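Local coordinates for protein P-granule scaffold (Caenorhabditis japonica, PDB 5W4A) that probably serves as a scaffold of germ (P) granules, RNA-protein bodies linked to mRNA repression, with a largely helical N-terminal domain, at residues L12-Y17 and N199-T204; Y25-D30 and Q203-L208; S77-L82 and L104-S109; A138-I143 and C164-D169. All blocks are in the same frame, centred on the assembly; numbering follows the deposited sequence. Where two conformers were deposited one is given.

Contact 1: L12-Y17 and N199-T204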
loop_
_atom_site.group_PDB
_atom_site.type_symbol
_atom_site.label_atom_id
_atom_site.label_comp_id
_atom_site.label_asym_id
_atom_site.label_seq_id
_atom_site.Cartn_x
_atom_site.Cartn_y
_atom_site.Cartn_z
ATOM N N LEU C 12 -7.823 -19.156 13.781
ATOM C CA LEU C 12 -7.214 -18.971 15.121
ATOM C C LEU C 12 -5.930 -18.106 15.119
ATOM O O LEU C 12 -4.832 -18.548 15.482
ATOM C CB LEU C 12 -6.885 -20.307 15.744
ATOM C CG LEU C 12 -6.532 -20.124 17.221
ATOM C CD1 LEU C 12 -7.741 -19.685 18.022
ATOM C CD2 LEU C 12 -5.960 -21.408 17.761
ATOM N N GLY C 13 -6.099 -16.870 14.739
ATOM C CA GLY C 13 -5.014 -15.904 14.751
ATOM C C GLY C 13 -4.167 -15.842 13.497
ATOM O O GLY C 13 -3.259 -15.001 13.425
ATOM N N ILE C 14 -4.400 -16.704 12.522
ATOM C CA ILE C 14 -3.598 -16.735 11.305
ATOM C C ILE C 14 -4.515 -16.259 10.173
ATOM O O ILE C 14 -5.388 -16.992 9.712
ATOM C CB ILE C 14 -2.996 -18.112 11.003
ATOM C CG1 ILE C 14 -2.198 -18.662 12.212
ATOM C CG2 ILE C 14 -2.090 -17.960 9.769
ATOM C CD1 ILE C 14 -1.455 -19.990 11.936
ATOM N N ARG C 15 -4.302 -15.020 9.724
ATOM C CA ARG C 15 -5.024 -14.414 8.616
ATOM C C ARG C 15 -4.223 -14.598 7.325
ATOM O O ARG C 15 -3.018 -14.303 7.279
ATOM C CB ARG C 15 -5.225 -12.934 8.933
ATOM C CG ARG C 15 -5.831 -12.105 7.864
ATOM C CD ARG C 15 -6.081 -10.674 8.468
ATOM N NE ARG C 15 -6.334 -9.699 7.445
ATOM C CZ ARG C 15 -7.515 -9.358 6.959
ATOM N NH1 ARG C 15 -8.644 -9.924 7.393
ATOM N NH2 ARG C 15 -7.551 -8.433 6.039
ATOM N N THR C 16 -4.878 -15.138 6.293
ATOM C CA THR C 16 -4.174 -15.576 5.088
ATOM C C THR C 16 -5.065 -15.483 3.854
ATOM O O THR C 16 -6.269 -15.696 3.915
ATOM C CB THR C 16 -3.632 -17.010 5.278
ATOM O OG1 THR C 16 -2.891 -17.403 4.110
ATOM C CG2 THR C 16 -4.708 -18.019 5.522
ATOM N N TYR C 17 -4.457 -15.105 2.719
ATOM C CA TYR C 17 -5.065 -15.297 1.401
ATOM C C TYR C 17 -4.425 -16.487 0.687
ATOM O O TYR C 17 -5.126 -17.394 0.218
ATOM C CB TYR C 17 -4.949 -14.026 0.516
ATOM C CG TYR C 17 -5.427 -14.355 -0.850
ATOM C CD1 TYR C 17 -6.780 -14.595 -1.093
ATOM C CD2 TYR C 17 -4.523 -14.554 -1.886
ATOM C CE1 TYR C 17 -7.226 -15.034 -2.314
ATOM C CE2 TYR C 17 -4.955 -14.974 -3.118
ATOM C CZ TYR C 17 -6.308 -15.211 -3.329
ATOM O OH TYR C 17 -6.774 -15.631 -4.541
ATOM N N ASN C 199 2.935 -11.224 16.807
ATOM C CA ASN C 199 2.024 -10.496 17.681
ATOM C C ASN C 199 0.625 -11.100 17.649
ATOM O O ASN C 199 -0.073 -11.116 18.670
ATOM C CB ASN C 199 1.998 -9.011 17.294
ATOM C CG ASN C 199 0.975 -8.218 18.086
ATOM O OD1 ASN C 199 1.136 -8.003 19.286
ATOM N ND2 ASN C 199 -0.079 -7.781 17.417
ATOM N N ARG C 200 0.193 -11.600 16.494
ATOM C CA ARG C 200 -1.077 -12.290 16.435
ATOM C C ARG C 200 -0.950 -13.682 17.043
ATOM O O ARG C 200 -1.832 -14.115 17.790
ATOM C CB ARG C 200 -1.583 -12.394 14.997
ATOM C CG ARG C 200 -1.919 -11.067 14.316
ATOM C CD ARG C 200 -3.215 -10.393 14.870
ATOM N NE ARG C 200 -4.370 -11.289 15.022
ATOM C CZ ARG C 200 -5.284 -11.556 14.078
ATOM N NH1 ARG C 200 -5.215 -11.025 12.850
ATOM N NH2 ARG C 200 -6.291 -12.370 14.366
ATOM N N LEU C 201 0.135 -14.391 16.744
ATOM C CA LEU C 201 0.294 -15.754 17.253
ATOM C C LEU C 201 0.399 -15.793 18.758
ATOM O O LEU C 201 -0.054 -16.754 19.395
ATOM C CB LEU C 201 1.555 -16.391 16.696
ATOM C CG LEU C 201 1.531 -17.078 15.361
ATOM C CD1 LEU C 201 2.868 -17.809 15.244
ATOM C CD2 LEU C 201 0.362 -18.048 15.219
ATOM N N ASP C 202 1.077 -14.816 19.346
ATOM C CA ASP C 202 1.236 -14.848 20.790
ATOM C C ASP C 202 -0.113 -14.956 21.503
ATOM O O ASP C 202 -0.155 -15.446 22.635
ATOM C CB ASP C 202 2.003 -13.618 21.254
ATOM C CG ASP C 202 3.498 -13.716 20.980
ATOM O OD1 ASP C 202 4.071 -14.834 20.914
ATOM O OD2 ASP C 202 4.119 -12.637 20.862
ATOM N N GLN C 203 -1.218 -14.551 20.864
ATOM C CA GLN C 203 -2.541 -14.597 21.495
ATOM C C GLN C 203 -3.330 -15.877 21.238
ATOM O O GLN C 203 -4.338 -16.107 21.923
ATOM C CB GLN C 203 -3.378 -13.407 21.033
ATOM C CG GLN C 203 -2.761 -12.088 21.400
ATOM C CD GLN C 203 -2.588 -11.922 22.924
ATOM O OE1 GLN C 203 -3.410 -12.402 23.717
ATOM N NE2 GLN C 203 -1.510 -11.245 23.333
ATOM N N THR C 204 -2.910 -16.719 20.325
ATOM C CA THR C 204 -3.748 -17.860 19.937
ATOM C C THR C 204 -3.005 -19.182 19.925
ATOM O O THR C 204 -3.594 -20.220 20.234
ATOM C CB THR C 204 -4.296 -17.577 18.547
ATOM O OG1 THR C 204 -3.194 -17.428 17.631
ATOM C CG2 THR C 204 -5.101 -16.312 18.542
#

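Contact 2: Y25-D30 and Q203-L208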
loop_
_atom_site.group_PDB
_atom_site.type_symbol
_atom_site.label_atom_id
_atom_site.label_comp_id
_atom_site.label_asym_id
_atom_site.label_seq_id
_atom_site.Cartn_x
_atom_site.Cartn_y
_atom_site.Cartn_z
ATOM N N TYR C 25 -3.437 -26.318 8.853
ATOM C CA TYR C 25 -2.541 -27.379 9.296
ATOM C C TYR C 25 -1.837 -26.990 10.592
ATOM O O TYR C 25 -1.779 -27.777 11.545
ATOM C CB TYR C 25 -1.512 -27.724 8.201
ATOM C CG TYR C 25 -0.629 -28.868 8.648
ATOM C CD1 TYR C 25 -0.981 -30.169 8.363
ATOM C CD2 TYR C 25 0.499 -28.644 9.422
ATOM C CE1 TYR C 25 -0.202 -31.229 8.812
ATOM C CE2 TYR C 25 1.267 -29.687 9.884
ATOM C CZ TYR C 25 0.906 -30.977 9.572
ATOM O OH TYR C 25 1.683 -32.007 10.052
ATOM N N ALA C 26 -1.294 -25.775 10.646
ATOM C CA ALA C 26 -0.501 -25.365 11.798
ATOM C C ALA C 26 -1.356 -25.249 13.049
ATOM O O ALA C 26 -0.912 -25.609 14.153
ATOM C CB ALA C 26 0.190 -24.032 11.500
ATOM N N VAL C 27 -2.583 -24.737 12.901
ATOM C CA VAL C 27 -3.500 -24.602 14.030
ATOM C C VAL C 27 -3.891 -25.969 14.592
ATOM O O VAL C 27 -4.063 -26.126 15.815
ATOM C CB VAL C 27 -4.731 -23.781 13.596
ATOM C CG1 VAL C 27 -5.901 -23.970 14.585
ATOM C CG2 VAL C 27 -4.334 -22.281 13.445
ATOM N N ASN C 28 -4.090 -26.960 13.716
ATOM C CA ASN C 28 -4.468 -28.302 14.142
ATOM C C ASN C 28 -3.291 -29.091 14.712
ATOM O O ASN C 28 -3.481 -29.888 15.631
ATOM C CB ASN C 28 -5.078 -29.081 12.974
ATOM C CG ASN C 28 -6.543 -28.751 12.754
ATOM O OD1 ASN C 28 -7.269 -28.430 13.710
ATOM N ND2 ASN C 28 -7.009 -28.877 11.513
ATOM N N ASN C 29 -2.079 -28.866 14.217
ATOM C CA ASN C 29 -0.957 -29.762 14.479
ATOM C C ASN C 29 0.183 -29.101 15.238
ATOM O O ASN C 29 1.333 -29.545 15.099
ATOM C CB ASN C 29 -0.446 -30.323 13.158
ATOM C CG ASN C 29 -1.455 -31.260 12.517
ATOM O OD1 ASN C 29 -1.600 -32.418 12.933
ATOM N ND2 ASN C 29 -2.180 -30.767 11.536
ATOM N N ASP C 30 -0.093 -28.043 16.015
ATOM C CA ASP C 30 1.004 -27.318 16.650
ATOM C C ASP C 30 1.784 -28.202 17.623
ATOM O O ASP C 30 3.004 -28.088 17.711
ATOM C CB ASP C 30 0.511 -26.011 17.331
ATOM C CG ASP C 30 -0.492 -26.214 18.440
ATOM O OD1 ASP C 30 -1.327 -27.120 18.379
ATOM O OD2 ASP C 30 -0.477 -25.379 19.377
ATOM N N GLN C 203 -1.218 -14.551 20.864
ATOM C CA GLN C 203 -2.541 -14.597 21.495
ATOM C C GLN C 203 -3.330 -15.877 21.238
ATOM O O GLN C 203 -4.338 -16.107 21.923
ATOM C CB GLN C 203 -3.378 -13.407 21.033
ATOM C CG GLN C 203 -2.761 -12.088 21.400
ATOM C CD GLN C 203 -2.588 -11.922 22.924
ATOM O OE1 GLN C 203 -3.410 -12.402 23.717
ATOM N NE2 GLN C 203 -1.510 -11.245 23.333
ATOM N N THR C 204 -2.910 -16.719 20.325
ATOM C CA THR C 204 -3.748 -17.860 19.937
ATOM C C THR C 204 -3.005 -19.182 19.925
ATOM O O THR C 204 -3.594 -20.220 20.234
ATOM C CB THR C 204 -4.296 -17.577 18.547
ATOM O OG1 THR C 204 -3.194 -17.428 17.631
ATOM C CG2 THR C 204 -5.101 -16.312 18.542
ATOM N N LYS C 205 -1.737 -19.171 19.547
ATOM C CA LYS C 205 -0.940 -20.382 19.375
ATOM C C LYS C 205 0.461 -20.057 19.848
ATOM O O LYS C 205 1.424 -20.025 19.075
ATOM C CB LYS C 205 -0.961 -20.882 17.924
ATOM C CG LYS C 205 -2.201 -21.704 17.542
ATOM C CD LYS C 205 -2.460 -22.775 18.615
ATOM C CE LYS C 205 -3.400 -23.914 18.249
ATOM N NZ LYS C 205 -3.740 -24.644 19.547
ATOM N N PRO C 206 0.622 -19.871 21.162
ATOM C CA PRO C 206 1.959 -19.604 21.705
ATOM C C PRO C 206 2.996 -20.644 21.348
ATOM O O PRO C 206 4.163 -20.274 21.235
ATOM C CB PRO C 206 1.723 -19.558 23.226
ATOM C CG PRO C 206 0.280 -19.394 23.408
ATOM C CD PRO C 206 -0.390 -20.011 22.213
ATOM N N LYS C 207 2.630 -21.941 21.217
ATOM C CA LYS C 207 3.599 -22.962 20.817
ATOM C C LYS C 207 4.188 -22.647 19.462
ATOM O O LYS C 207 5.374 -22.873 19.231
ATOM C CB LYS C 207 2.954 -24.355 20.742
ATOM C CG LYS C 207 2.665 -24.970 22.032
ATOM C CD LYS C 207 1.870 -26.267 21.855
ATOM C CE LYS C 207 1.333 -26.710 23.179
ATOM N NZ LYS C 207 0.545 -27.962 23.039
ATOM N N LEU C 208 3.338 -22.192 18.532
ATOM C CA LEU C 208 3.823 -21.874 17.204
ATOM C C LEU C 208 4.749 -20.672 17.268
ATOM O O LEU C 208 5.774 -20.645 16.595
ATOM C CB LEU C 208 2.665 -21.592 16.245
ATOM C CG LEU C 208 1.672 -22.721 15.909
ATOM C CD1 LEU C 208 0.541 -22.200 15.003
ATOM C CD2 LEU C 208 2.390 -23.827 15.259
HETATM O O HOH W 1 -0.025 -23.146 20.598
HETATM O O HOH W 2 -1.595 -28.014 21.159
#

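Contact 3: S77-L82 and L104-S109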
loop_
_atom_site.group_PDB
_atom_site.type_symbol
_atom_site.label_atom_id
_atom_site.label_comp_id
_atom_site.label_asym_id
_atom_site.label_seq_id
_atom_site.Cartn_x
_atom_site.Cartn_y
_atom_site.Cartn_z
ATOM N N SER C 77 -5.005 -21.214 -4.889
ATOM C CA SER C 77 -3.683 -21.822 -4.864
ATOM C C SER C 77 -2.935 -21.605 -6.170
ATOM O O SER C 77 -1.708 -21.551 -6.162
ATOM C CB SER C 77 -3.817 -23.302 -4.533
ATOM O OG SER C 77 -4.058 -23.443 -3.143
HETATM N N MSE C 78 -3.639 -21.421 -7.277
HETATM C CA MSE C 78 -2.980 -21.034 -8.528
HETATM C C MSE C 78 -2.368 -19.628 -8.453
HETATM O O MSE C 78 -1.309 -19.375 -9.046
HETATM C CB MSE C 78 -3.954 -21.117 -9.677
HETATM C CG MSE C 78 -4.223 -22.575 -10.032
HETATM SE SE MSE C 78 -5.636 -22.795 -11.336
HETATM C CE MSE C 78 -4.686 -22.091 -12.875
ATOM N N ASP C 79 -3.036 -18.692 -7.763
ATOM C CA ASP C 79 -2.404 -17.415 -7.436
ATOM C C ASP C 79 -1.083 -17.654 -6.719
ATOM O O ASP C 79 -0.068 -17.036 -7.043
ATOM C CB ASP C 79 -3.284 -16.536 -6.536
ATOM C CG ASP C 79 -4.386 -15.788 -7.256
ATOM O OD1 ASP C 79 -4.491 -15.775 -8.503
ATOM O OD2 ASP C 79 -5.180 -15.140 -6.536
ATOM N N THR C 80 -1.088 -18.538 -5.727
ATOM C CA THR C 80 0.138 -18.831 -4.981
ATOM C C THR C 80 1.213 -19.396 -5.906
ATOM O O THR C 80 2.372 -18.996 -5.817
ATOM C CB THR C 80 -0.171 -19.786 -3.832
ATOM O OG1 THR C 80 -1.303 -19.228 -3.140
ATOM C CG2 THR C 80 1.027 -19.919 -2.879
ATOM N N LEU C 81 0.838 -20.290 -6.821
ATOM C CA LEU C 81 1.811 -20.829 -7.769
ATOM C C LEU C 81 2.454 -19.711 -8.601
ATOM O O LEU C 81 3.679 -19.686 -8.807
ATOM C CB LEU C 81 1.151 -21.850 -8.683
ATOM C CG LEU C 81 0.633 -23.156 -8.087
ATOM C CD1 LEU C 81 -0.001 -23.973 -9.210
ATOM C CD2 LEU C 81 1.714 -23.961 -7.398
ATOM N N LEU C 82 1.654 -18.765 -9.090
ATOM C CA LEU C 82 2.225 -17.665 -9.863
ATOM C C LEU C 82 3.197 -16.843 -9.031
ATOM O O LEU C 82 4.248 -16.422 -9.524
ATOM C CB LEU C 82 1.135 -16.754 -10.399
ATOM C CG LEU C 82 0.230 -17.365 -11.461
ATOM C CD1 LEU C 82 -0.795 -16.346 -11.898
ATOM C CD2 LEU C 82 1.081 -17.819 -12.661
ATOM N N LEU C 104 -14.045 -23.167 -16.487
ATOM C CA LEU C 104 -13.360 -22.307 -15.538
ATOM C C LEU C 104 -11.937 -22.039 -16.015
ATOM O O LEU C 104 -11.336 -22.853 -16.718
ATOM C CB LEU C 104 -13.311 -22.937 -14.131
ATOM C CG LEU C 104 -14.666 -23.177 -13.472
ATOM C CD1 LEU C 104 -14.460 -23.979 -12.195
ATOM C CD2 LEU C 104 -15.341 -21.867 -13.169
ATOM N N THR C 105 -11.400 -20.891 -15.618
ATOM C CA THR C 105 -10.014 -20.572 -15.924
ATOM C C THR C 105 -9.494 -19.539 -14.933
ATOM O O THR C 105 -10.253 -18.826 -14.272
ATOM C CB THR C 105 -9.861 -20.065 -17.370
ATOM O OG1 THR C 105 -8.499 -20.217 -17.787
ATOM C CG2 THR C 105 -10.296 -18.613 -17.498
ATOM N N HIS C 106 -8.175 -19.470 -14.843
ATOM C CA HIS C 106 -7.556 -18.433 -14.036
ATOM C C HIS C 106 -7.646 -17.090 -14.755
ATOM O O HIS C 106 -7.448 -17.013 -15.981
ATOM C CB HIS C 106 -6.112 -18.810 -13.748
ATOM C CG HIS C 106 -5.504 -17.979 -12.671
ATOM N ND1 HIS C 106 -4.938 -16.747 -12.913
ATOM C CD2 HIS C 106 -5.398 -18.194 -11.338
ATOM C CE1 HIS C 106 -4.522 -16.232 -11.771
ATOM N NE2 HIS C 106 -4.777 -17.097 -10.803
ATOM N N ASP C 107 -7.952 -16.032 -13.996
ATOM C CA ASP C 107 -8.197 -14.721 -14.595
ATOM C C ASP C 107 -6.933 -14.074 -15.167
ATOM O O ASP C 107 -7.047 -13.117 -15.942
ATOM C CB ASP C 107 -8.872 -13.743 -13.606
ATOM C CG ASP C 107 -8.117 -13.584 -12.286
ATOM O OD1 ASP C 107 -7.520 -14.547 -11.798
ATOM O OD2 ASP C 107 -8.169 -12.486 -11.744
ATOM N N LEU C 108 -5.749 -14.559 -14.808
ATOM C CA LEU C 108 -4.504 -14.041 -15.368
ATOM C C LEU C 108 -3.923 -14.973 -16.424
ATOM O O LEU C 108 -2.718 -14.935 -16.678
ATOM C CB LEU C 108 -3.479 -13.781 -14.265
ATOM C CG LEU C 108 -3.891 -12.799 -13.160
ATOM C CD1 LEU C 108 -2.763 -12.553 -12.128
ATOM C CD2 LEU C 108 -4.414 -11.505 -13.739
ATOM N N SER C 109 -4.771 -15.789 -17.044
ATOM C CA SER C 109 -4.355 -16.731 -18.075
ATOM C C SER C 109 -3.641 -16.081 -19.253
ATOM O O SER C 109 -3.033 -16.805 -20.040
ATOM C CB SER C 109 -5.582 -17.494 -18.592
ATOM O OG SER C 109 -5.973 -18.514 -17.685
#

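Contact 4: A138-I143 and C164-D169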
loop_
_atom_site.group_PDB
_atom_site.type_symbol
_atom_site.label_atom_id
_atom_site.label_comp_id
_atom_site.label_asym_id
_atom_site.label_seq_id
_atom_site.Cartn_x
_atom_site.Cartn_y
_atom_site.Cartn_z
ATOM N N ALA C 138 -9.481 -6.643 -4.853
ATOM C CA ALA C 138 -8.746 -5.908 -5.886
ATOM C C ALA C 138 -7.318 -5.638 -5.456
ATOM O O ALA C 138 -6.397 -5.686 -6.275
ATOM C CB ALA C 138 -9.433 -4.583 -6.195
ATOM N N LYS C 139 -7.129 -5.324 -4.176
ATOM C CA LYS C 139 -5.798 -5.050 -3.664
ATOM C C LYS C 139 -4.925 -6.303 -3.680
ATOM O O LYS C 139 -3.732 -6.219 -3.974
ATOM C CB LYS C 139 -5.906 -4.443 -2.265
ATOM C CG LYS C 139 -6.522 -3.047 -2.268
ATOM C CD LYS C 139 -6.903 -2.604 -0.859
ATOM C CE LYS C 139 -7.720 -1.304 -0.886
ATOM N NZ LYS C 139 -7.048 -0.213 -1.621
ATOM N N ILE C 140 -5.502 -7.473 -3.411
ATOM C CA ILE C 140 -4.727 -8.714 -3.522
ATOM C C ILE C 140 -4.281 -8.939 -4.965
ATOM O O ILE C 140 -3.127 -9.303 -5.223
ATOM C CB ILE C 140 -5.536 -9.901 -2.985
ATOM C CG1 ILE C 140 -5.762 -9.766 -1.476
ATOM C CG2 ILE C 140 -4.842 -11.249 -3.338
ATOM C CD1 ILE C 140 -6.849 -10.667 -0.965
ATOM N N LEU C 141 -5.191 -8.745 -5.919
ATOM C CA LEU C 141 -4.847 -8.862 -7.337
ATOM C C LEU C 141 -3.690 -7.932 -7.715
ATOM O O LEU C 141 -2.745 -8.347 -8.403
ATOM C CB LEU C 141 -6.087 -8.555 -8.185
ATOM C CG LEU C 141 -5.864 -8.426 -9.689
ATOM C CD1 LEU C 141 -5.264 -9.689 -10.287
ATOM C CD2 LEU C 141 -7.184 -8.117 -10.316
ATOM N N ALA C 142 -3.750 -6.679 -7.267
ATOM C CA ALA C 142 -2.685 -5.722 -7.565
ATOM C C ALA C 142 -1.347 -6.199 -7.025
ATOM O O ALA C 142 -0.335 -6.137 -7.728
ATOM C CB ALA C 142 -3.053 -4.357 -6.987
ATOM N N ILE C 143 -1.317 -6.681 -5.779
ATOM C CA ILE C 143 -0.064 -7.154 -5.192
ATOM C C ILE C 143 0.448 -8.375 -5.951
ATOM O O ILE C 143 1.657 -8.508 -6.200
ATOM C CB ILE C 143 -0.246 -7.436 -3.690
ATOM C CG1 ILE C 143 -0.446 -6.128 -2.953
ATOM C CG2 ILE C 143 0.982 -8.198 -3.110
ATOM C CD1 ILE C 143 -1.045 -6.336 -1.557
ATOM N N CYS C 164 1.412 -6.833 4.008
ATOM C CA CYS C 164 1.293 -6.407 5.391
ATOM C C CYS C 164 0.282 -5.278 5.540
ATOM O O CYS C 164 -0.302 -5.141 6.608
ATOM C CB CYS C 164 2.651 -5.985 5.933
ATOM S SG CYS C 164 3.878 -7.338 5.877
ATOM N N GLY C 165 0.007 -4.526 4.463
ATOM C CA GLY C 165 -1.007 -3.487 4.506
ATOM C C GLY C 165 -2.422 -4.007 4.542
ATOM O O GLY C 165 -3.342 -3.223 4.808
ATOM N N LEU C 166 -2.620 -5.289 4.206
ATOM C CA LEU C 166 -3.884 -6.006 4.370
ATOM C C LEU C 166 -3.868 -6.936 5.584
ATOM O O LEU C 166 -4.736 -7.812 5.718
ATOM C CB LEU C 166 -4.184 -6.800 3.097
ATOM C CG LEU C 166 -4.266 -6.007 1.793
ATOM C CD1 LEU C 166 -4.308 -6.925 0.580
ATOM C CD2 LEU C 166 -5.511 -5.144 1.853
ATOM N N ASP C 167 -2.908 -6.741 6.488
ATOM C CA ASP C 167 -2.687 -7.617 7.627
ATOM C C ASP C 167 -2.516 -9.064 7.175
ATOM O O ASP C 167 -2.918 -10.007 7.863
ATOM C CB ASP C 167 -3.800 -7.465 8.667
ATOM C CG ASP C 167 -3.726 -6.132 9.416
ATOM O OD1 ASP C 167 -2.741 -5.376 9.247
ATOM O OD2 ASP C 167 -4.668 -5.841 10.193
ATOM N N LEU C 168 -1.848 -9.238 6.026
ATOM C CA LEU C 168 -1.429 -10.539 5.508
ATOM C C LEU C 168 0.061 -10.769 5.755
ATOM O O LEU C 168 0.758 -11.411 4.956
ATOM C CB LEU C 168 -1.794 -10.651 4.022
ATOM C CG LEU C 168 -3.299 -10.707 3.742
ATOM C CD1 LEU C 168 -3.569 -10.656 2.260
ATOM C CD2 LEU C 168 -3.940 -11.948 4.394
ATOM N N ASP C 169 0.539 -10.313 6.919
ATOM C CA ASP C 169 1.915 -10.560 7.342
ATOM C C ASP C 169 2.294 -12.035 7.292
ATOM O O ASP C 169 3.432 -12.358 6.937
ATOM C CB ASP C 169 2.123 -9.984 8.750
ATOM C CG ASP C 169 1.632 -8.555 8.846
ATOM O OD1 ASP C 169 0.384 -8.363 8.887
ATOM O OD2 ASP C 169 2.499 -7.648 8.819
#

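Contact 1: L12-Y17 and N199-T204
The guanidinium of Arg-200 has Gly-13 O over the centre of one face, 4.0 Å from CZ; the CB of Arg-15 approaches the same group obliquely. This joins the beta hairpin of strands 9-11 and 14-16, at its turn, to the C-terminal end of helix 187-201 in a mainly helical domain. The Arg-200 chain, bent at chi2 and chi3 (-72° and -46°), folds back across the glycine, and its NH2 is held by a salt bridge to Glu-10 on the other strand. Two like charges come fairly near here, Arg-15 NE and Arg-200 NH1 at 5.7 Å, but Arg-15 is turned away to Glu-136 and to the carbonyl of Leu-166. Gly-13 lets the two backbones come close: its CA is 5.6 Å from that of Arg-200, and with no side chain in the way Thr-204 OG1 comes to 3.7 Å from Gly-13 CA. On the flank away from the arginines, Ile-14 CG1 meets Leu-201 CD2 at 4.0 Å, beside Leu-208 and Ala-23 of the flanking helices. Leu-12 and Thr-204 run alongside one another, head to tail, with Leu-12 CG 3.6 Å from Thr-204 CB. Rotated between the backbone N and the carbonyl carbon (chi1 60°), Thr-204 OG1 donates to Leu-12 O over 2.9 Å, from above the carbonyl plane.

Contact 2: Y25-D30 and Q203-L208
Lys-205 crosses Asp-30 at about a right angle, and its NZ makes a salt bridge to Asp-30 OD2 at 3.3 Å, a weak hydrogen bond by geometry. Two waters reinforce the link to the start of the C-terminal helix: one donates to OD2 of Asp-30 and accepts from the backbone N of Lys-207, at 2.6 Å from that OD2, while the other runs from Asp-30 OD1 to Lys-207 NZ. The ammonium of Lys-207 is too far from the carboxylate for direct pairing and has its salt bridge with Glu-31, but its CD lies 3.5 Å from Asp-30 OD2. Lys-205 directly, and Lys-207 NZ and N through water, lie about this buried carboxylate, which would probably favour its charged form. Asp-30 at chi1 62° turns its carboxylate over its own backbone, toward this group. Next to the charged end of Lys-205, the methylene CE lies against a helix-end carbonyl, 3.4 Å from Val-27 O.

The remaining contacts are apolar. Leu-208 straddles the junction of helices 20-28 and 30-35: CD2 touches Asp-30 CB at 3.5 Å, and CD1 meets Ala-26 CB at 4.0 Å.

The contact thus sets that junction against helix 206-213, with Leu-33 on Leu-208 and Leu-12 of the hairpin turn on both Val-27 and Lys-205.

Contact 3: S77-L82 and L104-S109
A buried His-carboxylate pair, His-106 and Asp-79, ties helix 71-84 to the loop before helix 116-131, beside a site where an imidazole, probably from the crystallisation liquor, lies about 3 Å (nearest atoms) from the Asp-79 side chain. His-106 NE2 donates to Asp-79 OD1 over 2.7 Å, with an N-H...O angle of 144°. The oxygen stands at the ring edge, close to its plane, and is met on its anti side; carboxylate and ring planes are 79° apart. On the other side of CE1, ND1 accepts from Leu-108 N at 3.0 Å, so both ring nitrogens are engaged and the rotation of the imidazole is fixed. This second bond lies within the type I turn from His-106 to Ser-109, where His-106 O takes N-H and OG-H of Ser-109. Asp-79 OD2 is held by Arg-6 and Tyr-17, which hold the carboxylate that in turn receives His-106.

Two apolar groups approach the ring obliquely: selenomethionine Met-78 CB at 3.7 Å from His-106 CD2, and Leu-82 CD1 equally near CE1 of His-106. Asp-107 OD1 lies over one face, toward the rim. Leu-82 CD1 also reaches Leu-108 CD1 at 4.3 Å.

Phe-92 of helix 89-100 meets the ring edge-to-face, while Leu-141 and Leu-144 of helix 136-148 pack on Leu-108.

Contact 4: A138-I143 and C164-D169
Leu-166 is the bump of this contact: its branched end enters the hollow between Lys-139, Ile-140 and Ile-143 on one side of helix 136-148. The two methyls divide the work. CD1 goes between the isoleucines, 3.8 Å from Ile-140 CG1 and 3.9 Å from Ile-143 CD1, the latter a tip-to-tip meeting; CD2 lies against the aliphatic stem of Lys-139, 4.0 Å from its CD. Lys-139 and Ile-143, one turn apart, and Ile-140 beside them frame the hollow. With CG anti to the carbonyl carbon (chi1 -57°), Leu-166 points its branch into it. Leu-168 adds a lighter touch, CD1 to Ile-140 CG1 at 4.4 Å.

The loop carrying both leucines lies between helices 153-160 and 169-179, and Leu-168 stands at the N-cap position of the latter. Across the subunit boundary, Lys-134 of the second subunit makes salt bridges with Asp-167 and Asp-169.

Chemically the helix-loop contact is apolar, resting on methyl and methylene groups. A triethylene glycol, probably from the crystallisation liquor, lies about 3 Å (nearest atoms) from the Lys-139 side chain. Lys-139 serves both characters: the stem packs on Leu-166 while the ammonium bonds the carbonyls of Gln-133 and Lys-131.

Contacts 1 and 2 are neighbours, their centres 9 Å apart, sharing Gln-203 and Thr-204; Leu-12 CD2 packs on Lys-205 CE at 3.6 Å, and Leu-201 on Leu-208. From segment 12-17 two side chains reach inward: Arg-15 NH2 probably bonds Leu-166 O of contact 4 at 2.9 Å, and Tyr-17 OH probably bonds Asp-79 OD2 of contact 3 at 2.6 Å, near the bound imidazole. Contacts 3 and 4, with centres 16 Å apart, meet through Leu-108 and Leu-141. Contact 2 touches neither: nearest atoms are about 12 Å away. Along the chain, contacts 3 and 4 lie in series inside the long loops closed by contacts 1 and 2.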